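Local structure of cerato-platanin-like protein (Moniliophthora perniciosa, 3SUK) at residues 98-103 and 111-116; 69-74 and 106-111; 29-34 and 81-86. The protein is of unknown function but belongs to the cerato-platanin family of secreted fungal proteins, which fold as double-psi beta barrels. One frame throughout, in Å; residues are numbered along the deposited sequence.

Contact 1: 98-103 and 111-116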
loop_
_atom_site.group_PDB
_atom_site.type_symbol
_atom_site.label_atom_id
_atom_site.label_comp_id
_atom_site.label_asym_id
_atom_site.label_seq_id
_atom_site.Cartn_x
_atom_site.Cartn_y
_atom_site.Cartn_z
ATOM N N ASP A 98 -2.978 -11.040 -0.235
ATOM C CA ASP A 98 -3.042 -12.404 -0.719
ATOM C C ASP A 98 -1.796 -12.786 -1.533
ATOM O O ASP A 98 -1.297 -13.859 -1.388
ATOM C CB ASP A 98 -4.334 -12.639 -1.504
ATOM C CG ASP A 98 -5.514 -12.996 -0.614
ATOM O OD1 ASP A 98 -5.342 -13.730 0.331
ATOM O OD2 ASP A 98 -6.619 -12.507 -0.910
ATOM N N GLU A 99 -1.308 -11.888 -2.345
ATOM C CA GLU A 99 -0.101 -12.155 -3.124
ATOM C C GLU A 99 1.116 -12.347 -2.196
ATOM O O GLU A 99 1.925 -13.209 -2.397
ATOM C CB GLU A 99 0.131 -11.053 -4.140
ATOM C CG GLU A 99 -0.835 -11.083 -5.297
ATOM C CD GLU A 99 -0.649 -9.881 -6.184
ATOM O OE1 GLU A 99 0.456 -9.748 -6.717
ATOM O OE2 GLU A 99 -1.627 -9.127 -6.398
ATOM N N LEU A 100 1.181 -11.553 -1.149
ATOM C CA LEU A 100 2.237 -11.577 -0.167
ATOM C C LEU A 100 2.263 -12.855 0.598
ATOM O O LEU A 100 3.269 -13.214 1.105
ATOM C CB LEU A 100 2.102 -10.387 0.766
ATOM C CG LEU A 100 3.285 -9.951 1.573
ATOM C CD1 LEU A 100 4.507 -9.648 0.689
ATOM C CD2 LEU A 100 2.919 -8.713 2.314
ATOM N N THR A 101 1.112 -13.500 0.744
ATOM C CA THR A 101 0.927 -14.626 1.635
ATOM C C THR A 101 0.467 -15.929 0.937
ATOM O O THR A 101 0.089 -16.819 1.601
ATOM C CB THR A 101 -0.110 -14.308 2.757
ATOM O OG1 THR A 101 -1.378 -14.035 2.156
ATOM C CG2 THR A 101 0.280 -13.145 3.578
ATOM N N ASN A 102 0.580 -15.995 -0.380
ATOM C CA ASN A 102 0.107 -17.113 -1.186
ATOM C C ASN A 102 -1.377 -17.402 -0.969
ATOM O O ASN A 102 -1.755 -18.500 -0.891
ATOM C CB ASN A 102 0.961 -18.395 -0.960
ATOM C CG ASN A 102 0.741 -19.451 -2.017
ATOM O OD1 ASN A 102 0.682 -19.175 -3.179
ATOM N ND2 ASN A 102 0.687 -20.673 -1.585
ATOM N N GLY A 103 -2.180 -16.339 -0.888
ATOM C CA GLY A 103 -3.614 -16.498 -0.739
ATOM C C GLY A 103 -4.136 -16.750 0.641
ATOM O O GLY A 103 -5.117 -17.451 0.770
ATOM N N ILE A 111 -0.336 -9.539 9.990
ATOM C CA ILE A 111 0.982 -10.143 9.944
ATOM C C ILE A 111 2.081 -9.107 10.201
ATOM O O ILE A 111 1.849 -7.912 10.167
ATOM C CB ILE A 111 1.234 -10.871 8.617
ATOM C CG1 ILE A 111 1.296 -9.842 7.477
ATOM C CG2 ILE A 111 0.230 -12.020 8.419
ATOM C CD1 ILE A 111 1.595 -10.390 6.125
ATOM N N ASP A 112 3.269 -9.587 10.507
ATOM C CA ASP A 112 4.450 -8.746 10.614
ATOM C C ASP A 112 5.266 -8.909 9.338
ATOM O O ASP A 112 5.567 -9.979 8.969
ATOM C CB ASP A 112 5.296 -9.162 11.814
ATOM C CG ASP A 112 4.659 -8.813 13.080
ATOM O OD1 ASP A 112 3.952 -7.857 13.124
ATOM O OD2 ASP A 112 4.893 -9.519 14.040
ATOM N N VAL A 113 5.579 -7.808 8.690
ATOM C CA VAL A 113 6.339 -7.857 7.452
ATOM C C VAL A 113 7.630 -7.078 7.561
ATOM O O VAL A 113 7.816 -6.369 8.474
ATOM C CB VAL A 113 5.522 -7.333 6.248
ATOM C CG1 VAL A 113 4.257 -8.162 6.086
ATOM C CG2 VAL A 113 5.168 -5.807 6.391
ATOM N N GLN A 114 8.530 -7.330 6.641
ATOM C CA GLN A 114 9.685 -6.501 6.459
ATOM C C GLN A 114 9.385 -5.503 5.325
ATOM O O GLN A 114 8.800 -5.837 4.339
ATOM C CB GLN A 114 10.919 -7.347 6.141
ATOM C CG GLN A 114 11.435 -8.135 7.310
ATOM C CD GLN A 114 11.993 -7.274 8.402
ATOM O OE1 GLN A 114 12.761 -6.387 8.162
ATOM N NE2 GLN A 114 11.599 -7.551 9.619
ATOM N N SER A 115 9.720 -4.259 5.560
ATOM C CA SER A 115 9.440 -3.214 4.600
ATOM C C SER A 115 10.700 -2.365 4.381
ATOM O O SER A 115 11.374 -1.973 5.308
ATOM C CB SER A 115 8.289 -2.346 5.126
ATOM O OG SER A 115 8.075 -1.230 4.278
ATOM N N GLN A 116 10.965 -2.103 3.113
ATOM C CA GLN A 116 12.053 -1.254 2.707
ATOM C C GLN A 116 11.538 -0.252 1.670
ATOM O O GLN A 116 11.177 -0.672 0.613
ATOM C CB GLN A 116 13.133 -2.139 2.051
ATOM C CG GLN A 116 14.363 -1.411 1.642
ATOM C CD GLN A 116 14.855 -0.480 2.739
ATOM O OE1 GLN A 116 15.326 -0.925 3.772
ATOM N NE2 GLN A 116 14.717 0.802 2.532
#
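L100 and T101, in the closing turn of helix 94-101, meet I111 and V113 of strand 110-118 through methyl groups, and no hydrogen bond passes between the two segments. Within this apolar group the working branch of L100 is CD2, which comes to 4.0 Å from CG1 of V113, the two side chains passing at a slant. The same L100 CD2 lies 4.4 Å from CD1 of I111, so one methyl of the helix faces two residues of the strand, while L100 CD1 stays farther from it. The second pair is T101 with I111, where CG2 of T101 stands 4.0 Å from CD1 of I111. I111 reaches this far because its longer branch is extended, CD1 lying anti to CA (chi2 177°).

The motif is a helix laid against one wall of the double-psi beta barrel of the cerato-platanin family. I111 and V113 alternate with exposed D112 and Q114, as in any regular strand with one face buried, and all four touching residues are buried. L100 also packs on I67 and F69 of strand 64-71 and on L6 of strand 4-8, so it spans three adjacent strands.

The polar contacts are of another kind and lie at the end of the helix and in the turn to the next one. T101 turns its two branches to different uses: OG1 bonds back to M97 O, and CG2 is given to the strand. The chain leaves the helix at N102 in a Schellman motif. The bond that spans it runs from G103 N to D98 O at 2.7 Å; T101 N, within the last turn, also reaches D98 O, at 3.2 Å. Positive phi at N102 (56°) permits the reversal, and D98 OD1 takes a further bond from A105 N as the next helix begins.

Contact 2: 69-74 and 106-111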
loop_
_atom_site.group_PDB
_atom_site.type_symbol
_atom_site.label_atom_id
_atom_site.label_comp_id
_atom_site.label_asym_id
_atom_site.label_seq_id
_atom_site.Cartn_x
_atom_site.Cartn_y
_atom_site.Cartn_z
ATOM N N PHE A 69 7.480 -11.005 3.112
ATOM C CA PHE A 69 6.910 -11.901 4.126
ATOM C C PHE A 69 7.291 -13.334 3.815
ATOM O O PHE A 69 7.130 -13.764 2.722
ATOM C CB PHE A 69 5.394 -11.752 4.187
ATOM C CG PHE A 69 4.728 -12.496 5.320
ATOM C CD1 PHE A 69 4.985 -12.212 6.639
ATOM C CD2 PHE A 69 3.771 -13.422 5.035
ATOM C CE1 PHE A 69 4.344 -12.911 7.644
ATOM C CE2 PHE A 69 3.117 -14.071 6.045
ATOM C CZ PHE A 69 3.428 -13.817 7.328
ATOM N N THR A 70 7.700 -14.051 4.858
ATOM C CA THR A 70 8.032 -15.467 4.761
ATOM C C THR A 70 6.898 -16.298 5.353
ATOM O O THR A 70 6.528 -16.101 6.452
ATOM C CB THR A 70 9.348 -15.765 5.502
ATOM O OG1 THR A 70 10.374 -14.931 4.972
ATOM C CG2 THR A 70 9.700 -17.240 5.307
ATOM N N PHE A 71 6.318 -17.142 4.528
ATOM C CA PHE A 71 5.207 -18.003 4.916
ATOM C C PHE A 71 5.353 -19.420 4.299
ATOM O O PHE A 71 5.594 -19.564 3.153
ATOM C CB PHE A 71 3.883 -17.340 4.499
ATOM C CG PHE A 71 2.656 -18.091 4.938
ATOM C CD1 PHE A 71 2.270 -18.146 6.243
ATOM C CD2 PHE A 71 1.891 -18.687 4.008
ATOM C CE1 PHE A 71 1.092 -18.821 6.585
ATOM C CE2 PHE A 71 0.755 -19.359 4.345
ATOM C CZ PHE A 71 0.368 -19.403 5.636
ATOM N N GLN A 72 5.204 -20.432 5.124
ATOM C CA GLN A 72 5.340 -21.813 4.657
ATOM C C GLN A 72 6.688 -22.038 3.923
ATOM O O GLN A 72 6.714 -22.690 2.945
ATOM C CB GLN A 72 4.113 -22.322 3.836
ATOM C CG GLN A 72 2.784 -22.464 4.655
ATOM C CD GLN A 72 1.529 -22.597 3.814
ATOM O OE1 GLN A 72 1.547 -22.504 2.603
ATOM N NE2 GLN A 72 0.423 -22.766 4.481
ATOM N N GLY A 73 7.754 -21.425 4.417
ATOM C CA GLY A 73 9.099 -21.628 3.910
ATOM C C GLY A 73 9.467 -20.922 2.618
ATOM O O GLY A 73 10.439 -21.231 2.047
ATOM N N VAL A 74 8.650 -19.970 2.194
ATOM C CA VAL A 74 8.861 -19.208 0.966
ATOM C C VAL A 74 8.770 -17.724 1.319
ATOM O O VAL A 74 7.833 -17.313 1.947
ATOM C CB VAL A 74 7.772 -19.543 -0.108
ATOM C CG1 VAL A 74 8.037 -18.787 -1.400
ATOM C CG2 VAL A 74 7.825 -21.004 -0.409
ATOM N N VAL A 106 -7.091 -13.369 4.365
ATOM C CA VAL A 106 -8.201 -13.498 5.293
ATOM C C VAL A 106 -7.889 -14.457 6.439
ATOM O O VAL A 106 -8.160 -14.189 7.558
ATOM C CB VAL A 106 -9.488 -13.902 4.559
ATOM C CG1 VAL A 106 -10.602 -14.051 5.546
ATOM C CG2 VAL A 106 -9.863 -12.856 3.495
ATOM N N ALA A 107 -7.235 -15.554 6.092
ATOM C CA ALA A 107 -6.868 -16.567 7.088
ATOM C C ALA A 107 -5.902 -16.014 8.149
ATOM O O ALA A 107 -5.983 -16.362 9.293
ATOM C CB ALA A 107 -6.285 -17.752 6.425
ATOM N N LEU A 108 -4.939 -15.221 7.712
ATOM C CA LEU A 108 -4.018 -14.555 8.650
ATOM C C LEU A 108 -4.507 -13.296 9.397
ATOM O O LEU A 108 -4.309 -13.105 10.531
ATOM C CB LEU A 108 -2.690 -14.327 7.948
ATOM C CG LEU A 108 -1.995 -15.645 7.635
ATOM C CD1 LEU A 108 -0.867 -15.379 6.689
ATOM C CD2 LEU A 108 -1.490 -16.343 8.900
ATOM N N GLY A 109 -5.181 -12.458 8.656
ATOM C CA GLY A 109 -5.696 -11.189 9.139
ATOM C C GLY A 109 -4.712 -10.055 9.344
ATOM O O GLY A 109 -4.784 -9.081 8.644
ATOM N N THR A 110 -3.796 -10.218 10.294
ATOM C CA THR A 110 -2.694 -9.298 10.584
ATOM C C THR A 110 -1.351 -10.047 10.654
ATOM O O THR A 110 -1.260 -11.045 11.302
ATOM C CB THR A 110 -2.971 -8.594 11.895
ATOM O OG1 THR A 110 -4.224 -7.945 11.802
ATOM C CG2 THR A 110 -1.952 -7.534 12.166
ATOM N N ILE A 111 -0.336 -9.539 9.990
ATOM C CA ILE A 111 0.982 -10.143 9.944
ATOM C C ILE A 111 2.081 -9.107 10.201
ATOM O O ILE A 111 1.849 -7.912 10.167
ATOM C CB ILE A 111 1.234 -10.871 8.617
ATOM C CG1 ILE A 111 1.296 -9.842 7.477
ATOM C CG2 ILE A 111 0.230 -12.020 8.419
ATOM C CD1 ILE A 111 1.595 -10.390 6.125
#
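F69 presents the face of its ring to I111, and the clearest bump-in-hollow fit here is the isoleucine methyl CD1 set almost squarely over the ring centre. CD1 of I111 stands 3.7 Å from the F69 centroid and only 5° off the ring normal, a CH-pi contact of near-ideal shape. The rest of I111 follows the ring outward, with CG2 at 3.8 Å from F69 CZ, so the branched side chain spreads over the aromatic disc from its middle to its far rim. The hollow beside it is made by two rings together. F69 and F71 lie on the same side of their strand, and both carry CG anti to the backbone N (chi1 -172° and -176°), which sends the rings out toward the other segment. Into the notch between them comes L108 CD1, 4.2 Å from F69 CE2, which it meets obliquely. The same methyl lies over one face of the F71 ring, 4.0 Å from its CE1, with the two side chains approaching from opposite directions. Were F69 replaced by an alanine, I111 CD1 would probably lose the ring face it sits on and L108 CD1 one wall of its notch.

Beyond F71 the chain makes a type I' turn to V74, the tight connection of a beta hairpin, and CG of Q72 lies against one F71 face, offset toward its rim. On the other segment the chain leaves the helix at G109, with positive phi, and L108 and I111 on either side of it both point toward segment 69-74. F69, in strand 64-71, is hydrogen-bonded through its backbone to R76 of strand 74-83 and packs on L100 and T101 of helix 94-101. I111, in strand 110-118, pairs with L6 of strand 4-8, while L108 approaches from the short helix 105-108.

Contact 3: 29-34 and 81-86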
loop_
_atom_site.group_PDB
_atom_site.type_symbol
_atom_site.label_atom_id
_atom_site.label_comp_id
_atom_site.label_asym_id
_atom_site.label_seq_id
_atom_site.Cartn_x
_atom_site.Cartn_y
_atom_site.Cartn_z
ATOM N N ASN A 29 1.462 17.679 -2.282
ATOM C CA ASN A 29 1.870 16.252 -2.294
ATOM C C ASN A 29 0.780 15.227 -2.674
ATOM O O ASN A 29 0.992 14.067 -2.691
ATOM C CB ASN A 29 2.523 15.878 -0.953
ATOM C CG ASN A 29 3.845 16.550 -0.756
ATOM O OD1 ASN A 29 4.702 16.444 -1.557
ATOM N ND2 ASN A 29 3.993 17.247 0.334
ATOM N N GLY A 30 -0.396 15.724 -3.012
ATOM C CA GLY A 30 -1.508 14.869 -3.365
ATOM C C GLY A 30 -1.341 14.134 -4.674
ATOM O O GLY A 30 -0.610 14.546 -5.530
ATOM N N LEU A 31 -1.988 12.996 -4.754
ATOM C CA LEU A 31 -1.884 12.115 -5.887
ATOM C C LEU A 31 -3.029 12.168 -6.872
ATOM O O LEU A 31 -2.951 11.573 -7.885
ATOM C CB LEU A 31 -1.706 10.662 -5.422
ATOM C CG LEU A 31 -0.441 10.426 -4.583
ATOM C CD1 LEU A 31 -0.419 8.999 -4.039
ATOM C CD2 LEU A 31 0.780 10.669 -5.388
ATOM N N SER A 32 -4.075 12.908 -6.539
ATOM C CA SER A 32 -5.310 12.870 -7.351
ATOM C C SER A 32 -5.081 13.328 -8.803
ATOM O O SER A 32 -5.732 12.882 -9.675
ATOM C CB SER A 32 -6.436 13.712 -6.729
ATOM O OG SER A 32 -6.960 13.038 -5.617
ATOM N N GLN A 33 -4.220 14.296 -9.032
ATOM C CA GLN A 33 -3.971 14.696 -10.433
ATOM C C GLN A 33 -3.217 13.632 -11.234
ATOM O O GLN A 33 -3.479 13.395 -12.379
ATOM C CB GLN A 33 -3.326 16.068 -10.540
ATOM C CG GLN A 33 -4.261 17.198 -10.249
ATOM C CD GLN A 33 -5.564 17.102 -11.020
ATOM O OE1 GLN A 33 -5.563 16.962 -12.221
ATOM N NE2 GLN A 33 -6.705 17.140 -10.296
ATOM N N ARG A 34 -2.227 13.037 -10.599
ATOM C CA ARG A 34 -1.458 11.991 -11.217
ATOM C C ARG A 34 -2.253 10.727 -11.450
ATOM O O ARG A 34 -2.204 10.148 -12.505
ATOM C CB ARG A 34 -0.201 11.694 -10.346
ATOM C CG ARG A 34 0.751 12.888 -10.137
ATOM C CD ARG A 34 1.928 12.549 -9.258
ATOM N NE ARG A 34 2.789 11.655 -9.982
ATOM C CZ ARG A 34 3.876 11.120 -9.494
ATOM N NH1 ARG A 34 4.251 11.364 -8.262
ATOM N NH2 ARG A 34 4.589 10.331 -10.257
ATOM N N VAL A 81 2.558 0.971 -3.466
ATOM C CA VAL A 81 2.496 2.428 -3.311
ATOM C C VAL A 81 1.578 2.789 -2.166
ATOM O O VAL A 81 0.486 2.372 -2.118
ATOM C CB VAL A 81 1.991 3.140 -4.618
ATOM C CG1 VAL A 81 1.850 4.676 -4.411
ATOM C CG2 VAL A 81 2.984 2.845 -5.789
ATOM N N ALA A 82 2.081 3.640 -1.307
ATOM C CA ALA A 82 1.288 4.168 -0.207
ATOM C C ALA A 82 0.570 5.448 -0.612
ATOM O O ALA A 82 1.161 6.334 -1.089
ATOM C CB ALA A 82 2.183 4.362 1.023
ATOM N N ILE A 83 -0.734 5.421 -0.429
ATOM C CA ILE A 83 -1.613 6.519 -0.835
ATOM C C ILE A 83 -2.521 7.124 0.254
ATOM O O ILE A 83 -3.364 7.923 -0.043
ATOM C CB ILE A 83 -2.502 6.042 -2.017
ATOM C CG1 ILE A 83 -3.530 4.985 -1.578
ATOM C CG2 ILE A 83 -1.611 5.527 -3.164
ATOM C CD1 ILE A 83 -4.602 4.678 -2.595
ATOM N N ASP A 84 -2.395 6.644 1.481
ATOM C CA ASP A 84 -3.351 7.023 2.526
ATOM C C ASP A 84 -2.643 6.850 3.867
ATOM O O ASP A 84 -1.626 6.228 3.924
ATOM C CB ASP A 84 -4.595 6.127 2.406
ATOM C CG ASP A 84 -5.851 6.665 3.117
ATOM O OD1 ASP A 84 -5.818 7.764 3.620
ATOM O OD2 ASP A 84 -6.805 5.882 3.114
ATOM N N HIS A 85 -3.216 7.436 4.900
ATOM C CA HIS A 85 -2.761 7.286 6.278
ATOM C C HIS A 85 -3.275 5.985 6.904
ATOM O O HIS A 85 -4.385 5.708 6.790
ATOM C CB HIS A 85 -3.271 8.494 7.109
ATOM C CG HIS A 85 -3.099 8.324 8.598
ATOM N ND1 HIS A 85 -1.883 8.419 9.222
ATOM C CD2 HIS A 85 -3.987 8.014 9.563
ATOM C CE1 HIS A 85 -2.032 8.212 10.514
ATOM N NE2 HIS A 85 -3.301 7.976 10.744
ATOM N N ALA A 86 -2.398 5.286 7.621
ATOM C CA ALA A 86 -2.764 4.155 8.481
ATOM C C ALA A 86 -2.306 4.515 9.883
ATOM O O ALA A 86 -1.373 5.228 10.064
ATOM C CB ALA A 86 -2.053 2.907 8.023
#
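Next to the place where L31 meets I83, D84 OD1 is gripped by two backbone N-H groups, those of H85 and A23. The bond from H85 N measures 2.9 Å and is bent, with an angle of 134° at the hydrogen, and the donor comes from above the carboxylate plane (45° out of it). D84 OD2 is hydrogen-bonded to the hydroxyl of Y12, and with both oxygens engaged the carboxylate is unlikely to turn freely. These bonds fall where the chain bends: strand 74-83 runs out near I83, and at D84 the path turns a corner from one face of the structure to another.

Across the two segments the contact itself is apolar. CD1 of L31 comes to 3.8 Å from CG2 of I83, and the same methyl lies 4.1 Å from I83 CB. The two side chains cross at about a right angle, so a methyl end of the leucine meets the flank of the isoleucine. L31 gets there with CG anti to its carbonyl carbon and CD1 extended (chi2 174°). In I83, CG1 lies between the backbone N and the carbonyl carbon, and its chain leads away from the loop; CG2 is the branch left to receive L31. The leucine also passes the backbone of the strand, with its CD1 4.3 Å from A82 O.

The arrangement is plain packing of a long connecting loop onto the end of a barrel strand. L31 is backbone-bonded to C24, which forms a disulfide with C61, so the loop is tied down close to the leucine. Strand 74-83 lies between strands 47-50 and 64-71: I83 packs its side chain on I47, A82 does so on S50, and the loop of 29-34, which lies in the connection from strand 4-8 to strand 47-50, comes against I83 from the flank of the strand.

Contacts 1 and 2 form one continuous patch: their centres lie 6 Å apart, they share I111, and F69 joins them directly, with its CD2 3.8 Å from CG2 of T101 and its CD1 3.3 Å from O of D112. The same isoleucine methyl thus serves the helix end in contact 1 and the aromatic face in contact 2. Contact 3 is separate, on the other side of the chain's centre, about 21 Å from contact 1 and 26 Å from contact 2 between centres. All three nevertheless reach the same sheet, in which strand 64-71 has 110-118 on one side and 74-83, the strand of contact 3, on the other.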